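Local coordinates for protein beta-N-acetylglucosaminidase (Thermotoga maritima, PDB 3WO8) that probably hydrolyses terminal non-reducing N-acetyl-D-hexosamine residues of N-acetyl-beta-D-hexosaminides, at residues Gly160-Glu163 and Ile167-Ile170; Asp250-Ser255 and Glu321-Phe326. All coordinates share one frame; numbering follows the deposited sequence.

Contact 1. Residues Gly160-Glu163 and Ile167-Ile170; sequences GYLE and IPCI
In this TIM barrel, the tight turn from helix 147-164 into strand 167-173 is packed by L162 and Y161 of the helix against P168 of the segment 167-170. The main touch is between L162 and the proline ring: L162 CG lies 3.8 Å from P168 CD, and L162 CD2 sits 3.9 Å from the same P168 CD, with the two side chains crossing at about a right angle. L162 reaches the ring because its CG stands beside the backbone N and anti to the carbonyl carbon (chi1 -66°), which carries the branched end toward the strand. The same branch, CD2, also approaches the chain at I167 CA, 4.4 Å away. Y161 adds a looser contact, Y161 CD2 to P168 CB at 4.3 Å, the proline atom oblique to the tyrosine ring, while the rest of that ring runs off against Y106, S107 and A110 of helix 100-117. I167 starts its side chain, at CB, away from the helix, and its backbone is hydrogen-bonded to V122 of the neighbouring strand 121-122 and to N120 just before it. Between the two segments the contact is wholly apolar, without a hydrogen bond, so the helix end is fitted to the strand by shape and burial of carbon surface, while the strand's backbone bonding is directed to its neighbours in the sheet.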
loop_
_atom_site.group_PDB
_atom_site.type_symbol
_atom_site.label_atom_id
_atom_site.label_comp_id
_atom_site.label_asym_id
_atom_site.label_seq_id
_atom_site.Cartn_x
_atom_site.Cartn_y
_atom_site.Cartn_z
ATOM N N GLY B 160 -0.660 -8.328 -18.753
ATOM C CA GLY B 160 -0.068 -8.023 -17.440
ATOM C C GLY B 160 -0.963 -8.431 -16.277
ATOM O O GLY B 160 -0.564 -9.197 -15.388
ATOM N N TYR B 161 -2.202 -7.959 -16.302
ATOM C CA TYR B 161 -3.111 -8.233 -15.213
ATOM C C TYR B 161 -3.382 -9.730 -15.098
ATOM O O TYR B 161 -3.558 -10.263 -14.007
ATOM C CB TYR B 161 -4.437 -7.495 -15.411
ATOM C CG TYR B 161 -4.440 -5.999 -15.139
ATOM C CD1 TYR B 161 -4.289 -5.497 -13.848
ATOM C CD2 TYR B 161 -4.637 -5.076 -16.175
ATOM C CE1 TYR B 161 -4.301 -4.117 -13.605
ATOM C CE2 TYR B 161 -4.637 -3.691 -15.937
ATOM C CZ TYR B 161 -4.471 -3.217 -14.648
ATOM O OH TYR B 161 -4.509 -1.862 -14.390
ATOM N N LEU B 162 -3.476 -10.422 -16.215
ATOM C CA LEU B 162 -3.750 -11.866 -16.116
ATOM C C LEU B 162 -2.531 -12.598 -15.586
ATOM O O LEU B 162 -2.672 -13.530 -14.791
ATOM C CB LEU B 162 -4.149 -12.474 -17.450
ATOM C CG LEU B 162 -5.472 -11.954 -17.987
ATOM C CD1 LEU B 162 -5.374 -11.663 -19.484
ATOM C CD2 LEU B 162 -6.583 -12.956 -17.660
ATOM N N GLU B 163 -1.340 -12.175 -16.021
ATOM C CA GLU B 163 -0.123 -12.827 -15.589
ATOM C C GLU B 163 -0.111 -12.686 -14.073
ATOM O O GLU B 163 0.173 -13.643 -13.378
ATOM C CB GLU B 163 1.127 -12.175 -16.217
ATOM C CG GLU B 163 2.244 -13.116 -16.698
ATOM C CD GLU B 163 2.624 -14.215 -15.699
ATOM O OE1 GLU B 163 3.518 -13.974 -14.847
ATOM O OE2 GLU B 163 2.039 -15.331 -15.786
ATOM N N ILE B 167 -8.408 -10.930 -13.517
ATOM C CA ILE B 167 -9.118 -10.824 -14.767
ATOM C C ILE B 167 -9.432 -9.367 -14.966
ATOM O O ILE B 167 -10.037 -8.728 -14.081
ATOM C CB ILE B 167 -10.446 -11.563 -14.726
ATOM C CG1 ILE B 167 -10.224 -13.025 -14.331
ATOM C CG2 ILE B 167 -11.126 -11.507 -16.086
ATOM C CD1 ILE B 167 -11.467 -13.665 -13.768
ATOM N N PRO B 168 -9.035 -8.821 -16.123
ATOM C CA PRO B 168 -9.313 -7.433 -16.373
ATOM C C PRO B 168 -10.637 -7.269 -17.005
ATOM O O PRO B 168 -11.264 -8.228 -17.444
ATOM C CB PRO B 168 -8.238 -7.023 -17.366
ATOM C CG PRO B 168 -8.010 -8.282 -18.155
ATOM C CD PRO B 168 -8.248 -9.434 -17.188
ATOM N N CYS B 169 -11.032 -6.014 -17.080
ATOM C CA CYS B 169 -12.253 -5.609 -17.710
ATOM C C CYS B 169 -12.027 -4.407 -18.640
ATOM O O CYS B 169 -11.852 -3.295 -18.186
ATOM C CB CYS B 169 -13.244 -5.245 -16.634
ATOM S SG CYS B 169 -14.845 -4.928 -17.373
ATOM N N ILE B 170 -12.006 -4.632 -19.943
ATOM C CA ILE B 170 -11.848 -3.509 -20.875
ATOM C C ILE B 170 -13.125 -2.686 -20.904
ATOM O O ILE B 170 -14.230 -3.218 -20.740
ATOM C CB ILE B 170 -11.464 -3.956 -22.297
ATOM C CG1 ILE B 170 -12.466 -4.966 -22.857
ATOM C CG2 ILE B 170 -10.081 -4.568 -22.257
ATOM C CD1 ILE B 170 -12.129 -5.386 -24.271
#

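Contact 2. Residues Asp250-Ser255 and Glu321-Phe326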
loop_
_atom_site.group_PDB
_atom_site.type_symbol
_atom_site.label_atom_id
_atom_site.label_comp_id
_atom_site.label_asym_id
_atom_site.label_seq_id
_atom_site.Cartn_x
_atom_site.Cartn_y
_atom_site.Cartn_z
ATOM N N ASP B 250 -17.462 -14.444 -26.697
ATOM C CA ASP B 250 -18.517 -15.170 -25.959
ATOM C C ASP B 250 -18.292 -15.215 -24.454
ATOM O O ASP B 250 -18.949 -15.985 -23.737
ATOM C CB ASP B 250 -18.699 -16.592 -26.495
ATOM C CG ASP B 250 -17.501 -17.464 -26.250
ATOM O OD1 ASP B 250 -16.399 -16.905 -26.120
ATOM O OD2 ASP B 250 -17.659 -18.702 -26.208
ATOM N N GLY B 251 -17.385 -14.353 -23.986
ATOM C CA GLY B 251 -17.062 -14.238 -22.559
ATOM C C GLY B 251 -17.955 -13.262 -21.819
ATOM O O GLY B 251 -19.030 -12.954 -22.268
ATOM N N LEU B 252 -17.463 -12.743 -20.703
ATOM C CA LEU B 252 -18.247 -11.947 -19.743
ATOM C C LEU B 252 -18.511 -10.521 -20.191
ATOM O O LEU B 252 -17.611 -9.774 -20.533
ATOM C CB LEU B 252 -17.533 -11.920 -18.411
ATOM C CG LEU B 252 -18.384 -11.695 -17.185
ATOM C CD1 LEU B 252 -19.494 -12.718 -17.085
ATOM C CD2 LEU B 252 -17.517 -11.825 -15.946
ATOM N N VAL B 253 -19.780 -10.175 -20.246
ATOM C CA VAL B 253 -20.182 -8.835 -20.558
ATOM C C VAL B 253 -20.877 -8.285 -19.327
ATOM O O VAL B 253 -21.843 -8.890 -18.766
ATOM C CB VAL B 253 -21.102 -8.769 -21.772
ATOM C CG1 VAL B 253 -21.737 -7.386 -21.851
ATOM C CG2 VAL B 253 -20.299 -9.050 -23.037
ATOM N N ILE B 254 -20.370 -7.138 -18.897
ATOM C CA ILE B 254 -20.860 -6.551 -17.685
ATOM C C ILE B 254 -21.355 -5.179 -18.030
ATOM O O ILE B 254 -20.791 -4.497 -18.894
ATOM C CB ILE B 254 -19.792 -6.513 -16.576
ATOM C CG1 ILE B 254 -20.465 -6.169 -15.249
ATOM C CG2 ILE B 254 -18.670 -5.514 -16.905
ATOM C CD1 ILE B 254 -19.521 -6.088 -14.069
ATOM N N SER B 255 -22.440 -4.797 -17.370
ATOM C CA SER B 255 -22.998 -3.454 -17.534
ATOM C C SER B 255 -22.147 -2.403 -16.814
ATOM O O SER B 255 -21.515 -2.709 -15.804
ATOM C CB SER B 255 -24.422 -3.420 -16.980
ATOM O OG SER B 255 -24.429 -3.280 -15.567
ATOM N N GLU B 321 -20.004 -18.646 -14.418
ATOM C CA GLU B 321 -19.373 -19.747 -13.678
ATOM C C GLU B 321 -18.044 -20.215 -14.283
ATOM O O GLU B 321 -17.177 -20.734 -13.571
ATOM C CB GLU B 321 -20.333 -20.905 -13.540
ATOM C CG GLU B 321 -21.481 -20.572 -12.598
ATOM C CD GLU B 321 -22.559 -21.632 -12.598
ATOM O OE1 GLU B 321 -22.742 -22.256 -13.659
ATOM O OE2 GLU B 321 -23.204 -21.839 -11.543
ATOM N N LYS B 322 -17.914 -20.004 -15.586
ATOM C CA LYS B 322 -16.714 -20.283 -16.319
ATOM C C LYS B 322 -15.595 -19.377 -15.812
ATOM O O LYS B 322 -14.483 -19.809 -15.531
ATOM C CB LYS B 322 -16.953 -20.028 -17.824
ATOM C CG LYS B 322 -15.845 -20.569 -18.727
ATOM C CD LYS B 322 -16.238 -20.555 -20.208
ATOM C CE LYS B 322 -15.669 -19.368 -20.997
ATOM N NZ LYS B 322 -14.635 -19.766 -21.992
ATOM N N TYR B 323 -15.906 -18.093 -15.719
ATOM C CA TYR B 323 -14.927 -17.109 -15.317
ATOM C C TYR B 323 -14.533 -17.342 -13.868
ATOM O O TYR B 323 -13.362 -17.373 -13.519
ATOM C CB TYR B 323 -15.509 -15.741 -15.513
ATOM C CG TYR B 323 -15.241 -15.235 -16.884
ATOM C CD1 TYR B 323 -15.878 -15.748 -17.982
ATOM C CD2 TYR B 323 -14.333 -14.225 -17.084
ATOM C CE1 TYR B 323 -15.630 -15.252 -19.255
ATOM C CE2 TYR B 323 -14.073 -13.731 -18.345
ATOM C CZ TYR B 323 -14.719 -14.257 -19.428
ATOM O OH TYR B 323 -14.411 -13.728 -20.656
ATOM N N LEU B 324 -15.548 -17.545 -13.056
ATOM C CA LEU B 324 -15.385 -17.883 -11.690
ATOM C C LEU B 324 -14.484 -19.098 -11.535
ATOM O O LEU B 324 -13.593 -19.118 -10.668
ATOM C CB LEU B 324 -16.754 -18.164 -11.092
ATOM C CG LEU B 324 -16.996 -17.656 -9.685
ATOM C CD1 LEU B 324 -16.571 -16.217 -9.503
ATOM C CD2 LEU B 324 -18.472 -17.815 -9.351
ATOM N N ALA B 325 -14.701 -20.110 -12.371
ATOM C CA ALA B 325 -13.910 -21.342 -12.287
ATOM C C ALA B 325 -12.441 -21.168 -12.660
ATOM O O ALA B 325 -11.634 -21.971 -12.244
ATOM C CB ALA B 325 -14.521 -22.438 -13.127
ATOM N N PHE B 326 -12.075 -20.144 -13.427
ATOM C CA PHE B 326 -10.649 -19.851 -13.613
ATOM C C PHE B 326 -10.107 -18.639 -12.838
ATOM O O PHE B 326 -8.943 -18.330 -12.929
ATOM C CB PHE B 326 -10.244 -19.794 -15.105
ATOM C CG PHE B 326 -10.893 -18.703 -15.907
ATOM C CD1 PHE B 326 -10.760 -17.370 -15.568
ATOM C CD2 PHE B 326 -11.588 -19.023 -17.063
ATOM C CE1 PHE B 326 -11.352 -16.382 -16.346
ATOM C CE2 PHE B 326 -12.182 -18.043 -17.840
ATOM C CZ PHE B 326 -12.060 -16.714 -17.485
#
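The hydroxyl of Y323 is gripped from two sequence-distant places: Y323 OH accepts a weak hydrogen bond from L252 N at 3.2 Å, with an N-H...O angle of 160°, and is also hydrogen-bonded to the carbonyl oxygen of V215. The arrangement belongs to the TIM barrel, where helix 310-326 packs against the chain entering strand 253-257, at the end opposite the C-terminal strand ends that carry the active site in this fold. The tyrosine ring lies under L252, whose CB stands almost straight over its centre in a CH-pi contact, 3.8 Å from the ring centroid and 11° off the normal. With L252 CG anti to the backbone N (chi1 -155°), L252 CD2 comes down beside the rim, 4.1 Å from Y323 CD2. At the ring's edge, near its plane, G251 CA comes within 3.3 Å of Y323 OH, a close approach possible beside a residue without a side chain. Thus the hydroxyl fixes the ring's far end, while the leucine covers one face. A phenylalanine at Y323 would probably leave L252 N and V215 O without the hydroxyl that both meet, and the ring's far end free to shift. G251 O, for its part, is bound by R244 of helix 236-247. On the ring's opposite face, three residues further along, F326 CZ sits 3.4 Å above the Y323 plane, offset toward the rim.

In the fold
Both contacts are buried and lie on the same parallel sheet of the barrel, their centres 13 Å apart. Strand 216-219 runs between strands 167-173 and 253-257, and its T216 is touched by side chains from both contacts. Contact 1 joins chain neighbours across a short turn and relies on carbon alone; contact 2 brings together pieces 66 residues apart and adds a hydroxyl bonded to backbone groups and a CH-pi contact. The two also meet directly: I167 CD1 packs 3.7 Å from F326 CE1, and C169 SG lies 3.9 Å from I254 CG2. I167, whose CB is directed away from helix 147-164, thereby touches segment 321-326 of contact 2.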